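Local coordinates for Lmo2181 protein (Listeria monocytogenes serovar 1/2a, PDB 5JCV) that cleaves the C-terminal sorting signal of surface proteins and, through a thioester intermediate, attaches them covalently to the cell wall, at residues Ile53-Arg58 and Thr68-His73. Numbering follows the deposited sequence.
Sequences IFKDYR and TIIYGH
A buried carboxylate, Asp56, ties Tyr71 of strand 67-72 to Arg58 in the loop that follows strand 53-55. The phenol hydroxyl Tyr71 OH donates to Asp56 OD2 at 2.7 Å, arriving nearly in line with the C-O bond. Arg58 grips the same carboxylate side-on: NE reaches OD1 in a salt bridge, and NH2 meets OD2 from above the carboxylate plane, 3.0 Å away. Because Asp56 OD1 also takes the backbone N of Arg58 with its anti lone pair, the chain closes an Asx turn just past the strand. With two donors from these segments on each oxygen, the carboxylate is held firmly in rotation and probably stays charged. Asp56 CG stands anti to the backbone N (chi1 -168°), which carries OD2 to the edge of the tyrosine ring.

Further along, Tyr71 CB sits over one face of the Phe54 ring, 3.8 Å from its centroid, while the two ring planes lie 38° apart. The backbones pair antiparallel: Phe54 and Tyr71 exchange both N-H...O bonds, and Asp56 N adds a third to Ile69 O at 2.8 Å. On the opposite sheet face Ile53 CG2 presses on Ile70 CG2 at 3.4 Å, a tight fit, and Ile70 CD1 packs against the CB and CG of Lys55.

This hairpin forms two neighbouring strands of the eight-stranded sortase beta-barrel, the catalytic domain of this class B enzyme. Strand 26-30 flanks 53-55, strand 160-165 continues the sheet beyond 67-72, and helix 37-40 packs on Phe54 through Tyr38 and Leu39.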
ATOM      1  N   ILE A  53       9.690  -9.539   9.514  1.00 48.24           N
ATOM      2  CA  ILE A  53       9.016 -10.377   8.517  1.00 46.13           C
ATOM      3  C   ILE A  53       9.087  -9.705   7.156  1.00 49.29           C
ATOM      4  O   ILE A  53       8.784  -8.505   7.040  1.00 45.72           O
ATOM      5  CB  ILE A  53       7.529 -10.615   8.876  1.00 44.94           C
ATOM      6  CG1 ILE A  53       7.354 -11.151  10.309  1.00 46.00           C
ATOM      7  CG2 ILE A  53       6.892 -11.541   7.860  1.00 45.96           C
ATOM      8  CD1 ILE A  53       8.186 -12.394  10.657  1.00 46.21           C
ATOM      9  N   PHE A  54       9.491 -10.441   6.116  1.00 47.92           N
ATOM     10  CA  PHE A  54       9.657  -9.785   4.832  1.00 47.21           C
ATOM     11  C   PHE A  54       9.337 -10.652   3.635  1.00 46.54           C
ATOM     12  O   PHE A  54       9.516 -11.858   3.656  1.00 48.06           O
ATOM     13  CB  PHE A  54      11.098  -9.193   4.677  1.00 49.24           C
ATOM     14  CG  PHE A  54      12.203 -10.227   4.603  1.00 48.47           C
ATOM     15  CD1 PHE A  54      12.641 -10.711   3.386  1.00 50.66           C
ATOM     16  CD2 PHE A  54      12.790 -10.726   5.761  1.00 46.97           C
ATOM     17  CE1 PHE A  54      13.673 -11.649   3.314  1.00 48.63           C
ATOM     18  CE2 PHE A  54      13.804 -11.661   5.703  1.00 50.16           C
ATOM     19  CZ  PHE A  54      14.266 -12.116   4.472  1.00 48.77           C
ATOM     20  N   LYS A  55       8.912  -9.988   2.573  1.00 46.76           N
ATOM     21  CA  LYS A  55       8.499 -10.634   1.370  1.00 48.08           C
ATOM     22  C   LYS A  55       9.710 -10.757   0.482  1.00 48.52           C
ATOM     23  O   LYS A  55      10.539  -9.824   0.393  1.00 47.56           O
ATOM     24  CB  LYS A  55       7.391  -9.812   0.683  1.00 50.52           C
ATOM     25  CG  LYS A  55       6.781 -10.514  -0.537  1.00 55.41           C
ATOM     26  CD  LYS A  55       5.963  -9.597  -1.445  1.00 58.73           C
ATOM     27  CE  LYS A  55       4.546  -9.393  -0.974  1.00 65.97           C
ATOM     28  NZ  LYS A  55       3.657  -8.565  -1.893  1.00 71.55           N
ATOM     29  N   ASP A  56       9.801 -11.904  -0.180  1.00 47.70           N
ATOM     30  CA  ASP A  56      10.887 -12.207  -1.086  1.00 49.00           C
ATOM     31  C   ASP A  56      10.972 -11.116  -2.126  1.00 51.80           C
ATOM     32  O   ASP A  56       9.970 -10.759  -2.707  1.00 55.32           O
ATOM     33  CB  ASP A  56      10.630 -13.543  -1.803  1.00 49.41           C
ATOM     34  CG  ASP A  56      11.849 -14.061  -2.533  1.00 53.73           C
ATOM     35  OD1 ASP A  56      12.272 -13.478  -3.550  1.00 56.17           O
ATOM     36  OD2 ASP A  56      12.406 -15.081  -2.086  1.00 58.13           O
ATOM     37  N   TYR A  57      12.172 -10.626  -2.394  1.00 55.23           N
ATOM     38  CA  TYR A  57      12.373  -9.518  -3.328  1.00 55.24           C
ATOM     39  C   TYR A  57      11.923  -9.821  -4.749  1.00 57.69           C
ATOM     40  O   TYR A  57      11.668  -8.894  -5.533  1.00 60.14           O
ATOM     41  CB  TYR A  57      13.841  -9.125  -3.377  1.00 58.66           C
ATOM     42  CG  TYR A  57      14.718 -10.022  -4.274  1.00 61.22           C
ATOM     43  CD1 TYR A  57      14.887  -9.763  -5.660  1.00 63.76           C
ATOM     44  CD2 TYR A  57      15.430 -11.085  -3.725  1.00 62.01           C
ATOM     45  CE1 TYR A  57      15.730 -10.575  -6.439  1.00 62.35           C
ATOM     46  CE2 TYR A  57      16.258 -11.880  -4.488  1.00 60.25           C
ATOM     47  CZ  TYR A  57      16.407 -11.638  -5.837  1.00 63.81           C
ATOM     48  OH  TYR A  57      17.252 -12.497  -6.537  1.00 60.87           O
ATOM     49  N   ARG A  58      11.865 -11.099  -5.107  1.00 57.08           N
ATOM     50  CA  ARG A  58      11.350 -11.489  -6.420  1.00 58.74           C
ATOM     51  C   ARG A  58       9.829 -11.357  -6.593  1.00 58.93           C
ATOM     52  O   ARG A  58       9.353 -11.472  -7.710  1.00 59.05           O
ATOM     53  CB  ARG A  58      11.750 -12.932  -6.725  1.00 59.52           C
ATOM     54  CG  ARG A  58      13.255 -13.151  -6.862  1.00 62.97           C
ATOM     55  CD  ARG A  58      13.584 -14.643  -6.925  1.00 65.52           C
ATOM     56  NE  ARG A  58      13.238 -15.301  -5.653  1.00 66.26           N
ATOM     57  CZ  ARG A  58      13.059 -16.614  -5.469  1.00 64.87           C
ATOM     58  NH1 ARG A  58      13.174 -17.479  -6.460  1.00 61.66           N
ATOM     59  NH2 ARG A  58      12.741 -17.076  -4.257  1.00 64.68           N
ATOM     60  N   THR A  68       4.259 -16.554  -3.758  1.00 51.27           N
ATOM     61  CA  THR A  68       4.740 -15.428  -3.017  1.00 53.19           C
ATOM     62  C   THR A  68       5.299 -15.963  -1.679  1.00 52.91           C
ATOM     63  O   THR A  68       4.587 -16.680  -0.928  1.00 52.74           O
ATOM     64  CB  THR A  68       3.543 -14.495  -2.723  1.00 58.25           C
ATOM     65  OG1 THR A  68       2.897 -14.097  -3.959  1.00 59.94           O
ATOM     66  CG2 THR A  68       3.966 -13.285  -1.950  1.00 59.78           C
ATOM     67  N   ILE A  69       6.544 -15.603  -1.362  1.00 47.79           N
ATOM     68  CA  ILE A  69       7.232 -16.141  -0.185  1.00 46.01           C
ATOM     69  C   ILE A  69       7.511 -15.051   0.836  1.00 45.08           C
ATOM     70  O   ILE A  69       8.032 -13.966   0.511  1.00 44.44           O
ATOM     71  CB  ILE A  69       8.548 -16.841  -0.577  1.00 47.65           C
ATOM     72  CG1 ILE A  69       8.287 -17.970  -1.591  1.00 48.06           C
ATOM     73  CG2 ILE A  69       9.269 -17.442   0.631  1.00 47.07           C
ATOM     74  CD1 ILE A  69       9.478 -18.223  -2.480  1.00 49.30           C
ATOM     75  N   ILE A  70       7.160 -15.369   2.076  1.00 44.07           N
ATOM     76  CA  ILE A  70       7.349 -14.501   3.207  1.00 43.97           C
ATOM     77  C   ILE A  70       8.278 -15.232   4.204  1.00 45.58           C
ATOM     78  O   ILE A  70       8.015 -16.374   4.615  1.00 45.27           O
ATOM     79  CB  ILE A  70       5.994 -14.205   3.919  1.00 46.06           C
ATOM     80  CG1 ILE A  70       4.892 -13.764   2.947  1.00 47.24           C
ATOM     81  CG2 ILE A  70       6.184 -13.111   4.955  1.00 49.59           C
ATOM     82  CD1 ILE A  70       5.253 -12.523   2.121  1.00 48.00           C
ATOM     83  N   TYR A  71       9.300 -14.523   4.639  1.00 41.20           N
ATOM     84  CA  TYR A  71      10.355 -15.043   5.429  1.00 41.98           C
ATOM     85  C   TYR A  71      10.349 -14.404   6.812  1.00 42.77           C
ATOM     86  O   TYR A  71       9.928 -13.259   6.968  1.00 45.76           O
ATOM     87  CB  TYR A  71      11.700 -14.688   4.769  1.00 42.62           C
ATOM     88  CG  TYR A  71      11.961 -15.325   3.428  1.00 42.30           C
ATOM     89  CD1 TYR A  71      12.238 -16.695   3.310  1.00 45.82           C
ATOM     90  CD2 TYR A  71      11.974 -14.561   2.290  1.00 46.01           C
ATOM     91  CE1 TYR A  71      12.474 -17.278   2.079  1.00 45.56           C
ATOM     92  CE2 TYR A  71      12.214 -15.125   1.055  1.00 44.73           C
ATOM     93  CZ  TYR A  71      12.478 -16.468   0.967  1.00 45.78           C
ATOM     94  OH  TYR A  71      12.711 -16.986  -0.248  1.00 48.90           O
ATOM     95  N   GLY A  72      10.825 -15.133   7.819  1.00 42.68           N
ATOM     96  CA  GLY A  72      11.066 -14.544   9.145  1.00 44.45           C
ATOM     97  C   GLY A  72      12.004 -15.439   9.931  1.00 44.27           C
ATOM     98  O   GLY A  72      12.125 -16.595   9.607  1.00 41.81           O
ATOM     99  N   HIS A  73      12.686 -14.914  10.945  1.00 45.78           N
ATOM    100  CA  HIS A  73      13.552 -15.754  11.779  1.00 42.38           C
ATOM    101  C   HIS A  73      12.750 -16.705  12.616  1.00 44.67           C
ATOM    102  O   HIS A  73      11.636 -16.412  13.057  1.00 41.45           O
ATOM    103  CB  HIS A  73      14.393 -14.917  12.732  1.00 44.08           C
ATOM    104  CG  HIS A  73      15.589 -14.293  12.096  1.00 44.16           C
ATOM    105  ND1 HIS A  73      16.671 -15.032  11.676  1.00 48.98           N
ATOM    106  CD2 HIS A  73      15.890 -12.998  11.827  1.00 45.38           C
ATOM    107  CE1 HIS A  73      17.581 -14.221  11.162  1.00 48.06           C
ATOM    108  NE2 HIS A  73      17.125 -12.984  11.233  1.00 47.49           N
TER